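Local structure of iron-only hydrogenase system regulator (Thermotoga maritima, 2NZC) at residues Ile9-Val14 / Ile50-Leu55. The protein is of unproven function but probably acts as a regulator of an iron-only hydrogenase system through an ACT-like domain. Residues are numbered along the deposited sequence; the frame is centred on the assembly and turned at random.
Sequences ILTIVV and IIFLVL
Leu-10 and Leu-53 form a hydrogen-bonded antiparallel pair, and Ile-12 and Ile-51 form the next one. Each pair exchanges two backbone hydrogen bonds. The bond from Leu-10 N to Leu-53 O is 2.9 Å and nearly straight at 172°. Leu-53 N returns a 2.8 Å bond to Leu-10 O.

On the face of Leu-10, Ile-12, Ile-51 and Leu-53, contacts also run diagonally. Ile-12 CD1 meets Leu-53 CD1 at 3.8 Å. The CG1 branch of Ile-12 lies anti to its carbonyl carbon (chi1 -56°), and its chain extends from there to that methyl. Leu-10 CD1 touches Leu-55 CD1 at 3.7 Å, and Val-14 CG2 reaches Ile-51 CD1 at 4.0 Å. Helices 18-30 and 59-69 cover this face through Val-24, Leu-28, Leu-65 and Leu-69.

On the other face, Thr-11 CG2 sits at the edge of the Phe-52 ring, 3.9 Å from CD1. Ile-50 CG2 lies over one ring face, offset toward the rim. Phe-52 stacks on Phe-52 of the second subunit.

Strands 6-15 and 48-57 are the central pair of a four-stranded antiparallel sheet, with helices on one face and a subunit interface on the other. This is the ferredoxin-like βαββαβ fold of ACT domains.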
# COMPACT_ATOMS: atom_id res chain seq x y z
N ILE D 9 -1.51 14.22 2.50
CA ILE D 9 -2.06 13.07 1.80
C ILE D 9 -2.60 13.52 0.42
O ILE D 9 -3.33 14.53 0.31
CB ILE D 9 -3.19 12.46 2.64
CG1 ILE D 9 -2.63 11.88 3.93
CG2 ILE D 9 -3.94 11.41 1.85
CD1 ILE D 9 -3.50 12.16 5.13
N LEU D 10 -2.27 12.76 -0.63
CA LEU D 10 -2.80 13.02 -1.96
C LEU D 10 -3.49 11.79 -2.50
O LEU D 10 -2.94 10.68 -2.46
CB LEU D 10 -1.68 13.39 -2.92
CG LEU D 10 -1.49 14.89 -3.07
CD1 LEU D 10 -0.59 15.31 -1.95
CD2 LEU D 10 -0.84 15.18 -4.41
N THR D 11 -4.71 11.98 -2.96
CA THR D 11 -5.40 10.94 -3.72
C THR D 11 -5.59 11.42 -5.14
O THR D 11 -6.16 12.52 -5.39
CB THR D 11 -6.74 10.63 -3.12
OG1 THR D 11 -7.51 11.83 -3.16
CG2 THR D 11 -6.57 10.22 -1.68
N ILE D 12 -5.12 10.60 -6.07
CA ILE D 12 -5.19 10.88 -7.49
C ILE D 12 -6.06 9.80 -8.12
O ILE D 12 -5.82 8.61 -7.90
CB ILE D 12 -3.79 10.80 -8.12
CG1 ILE D 12 -2.82 11.76 -7.40
CG2 ILE D 12 -3.83 11.09 -9.61
CD1 ILE D 12 -1.39 11.47 -7.66
N VAL D 13 -7.04 10.21 -8.91
CA VAL D 13 -7.81 9.27 -9.73
C VAL D 13 -7.50 9.56 -11.21
O VAL D 13 -7.78 10.66 -11.71
CB VAL D 13 -9.32 9.37 -9.42
CG1 VAL D 13 -10.12 8.47 -10.34
CG2 VAL D 13 -9.59 8.99 -7.94
N VAL D 14 -6.93 8.57 -11.88
CA VAL D 14 -6.50 8.71 -13.28
C VAL D 14 -7.32 7.84 -14.22
O VAL D 14 -7.58 6.68 -13.92
CB VAL D 14 -5.02 8.29 -13.46
CG1 VAL D 14 -4.46 8.84 -14.79
CG2 VAL D 14 -4.17 8.74 -12.32
N ILE D 50 -6.30 4.33 -9.23
CA ILE D 50 -6.24 5.15 -8.01
C ILE D 50 -4.80 5.17 -7.54
O ILE D 50 -4.11 4.14 -7.60
CB ILE D 50 -7.06 4.52 -6.86
CG1 ILE D 50 -8.53 4.47 -7.27
CG2 ILE D 50 -6.80 5.30 -5.53
CD1 ILE D 50 -9.43 3.49 -6.49
N ILE D 51 -4.31 6.35 -7.13
CA ILE D 51 -2.95 6.45 -6.54
C ILE D 51 -3.09 7.23 -5.23
O ILE D 51 -3.72 8.32 -5.21
CB ILE D 51 -1.93 7.21 -7.45
CG1 ILE D 51 -1.79 6.54 -8.80
CG2 ILE D 51 -0.53 7.26 -6.80
CD1 ILE D 51 -1.19 7.45 -9.93
N PHE D 52 -2.53 6.66 -4.16
CA PHE D 52 -2.47 7.31 -2.88
C PHE D 52 -1.02 7.68 -2.65
O PHE D 52 -0.13 6.84 -2.88
CB PHE D 52 -2.84 6.36 -1.74
CG PHE D 52 -4.24 5.77 -1.83
CD1 PHE D 52 -5.35 6.52 -1.50
CD2 PHE D 52 -4.41 4.42 -2.14
CE1 PHE D 52 -6.63 5.96 -1.53
CE2 PHE D 52 -5.70 3.87 -2.18
CZ PHE D 52 -6.78 4.64 -1.87
N LEU D 53 -0.78 8.90 -2.16
CA LEU D 53 0.57 9.38 -1.81
C LEU D 53 0.56 9.98 -0.41
O LEU D 53 -0.42 10.62 0.01
CB LEU D 53 1.02 10.50 -2.79
CG LEU D 53 1.02 10.21 -4.30
CD1 LEU D 53 1.42 11.44 -5.05
CD2 LEU D 53 2.06 9.16 -4.62
N VAL D 54 1.64 9.73 0.32
CA VAL D 54 1.97 10.48 1.54
C VAL D 54 3.26 11.25 1.22
O VAL D 54 4.22 10.66 0.70
CB VAL D 54 2.20 9.55 2.78
CG1 VAL D 54 2.53 10.43 4.04
CG2 VAL D 54 0.94 8.71 3.04
N LEU D 55 3.27 12.56 1.48
CA LEU D 55 4.45 13.36 1.27
C LEU D 55 4.77 14.01 2.58
O LEU D 55 3.87 14.25 3.38
CB LEU D 55 4.21 14.47 0.24
CG LEU D 55 4.13 13.98 -1.21
CD1 LEU D 55 2.69 13.73 -1.61
CD2 LEU D 55 4.80 15.01 -2.11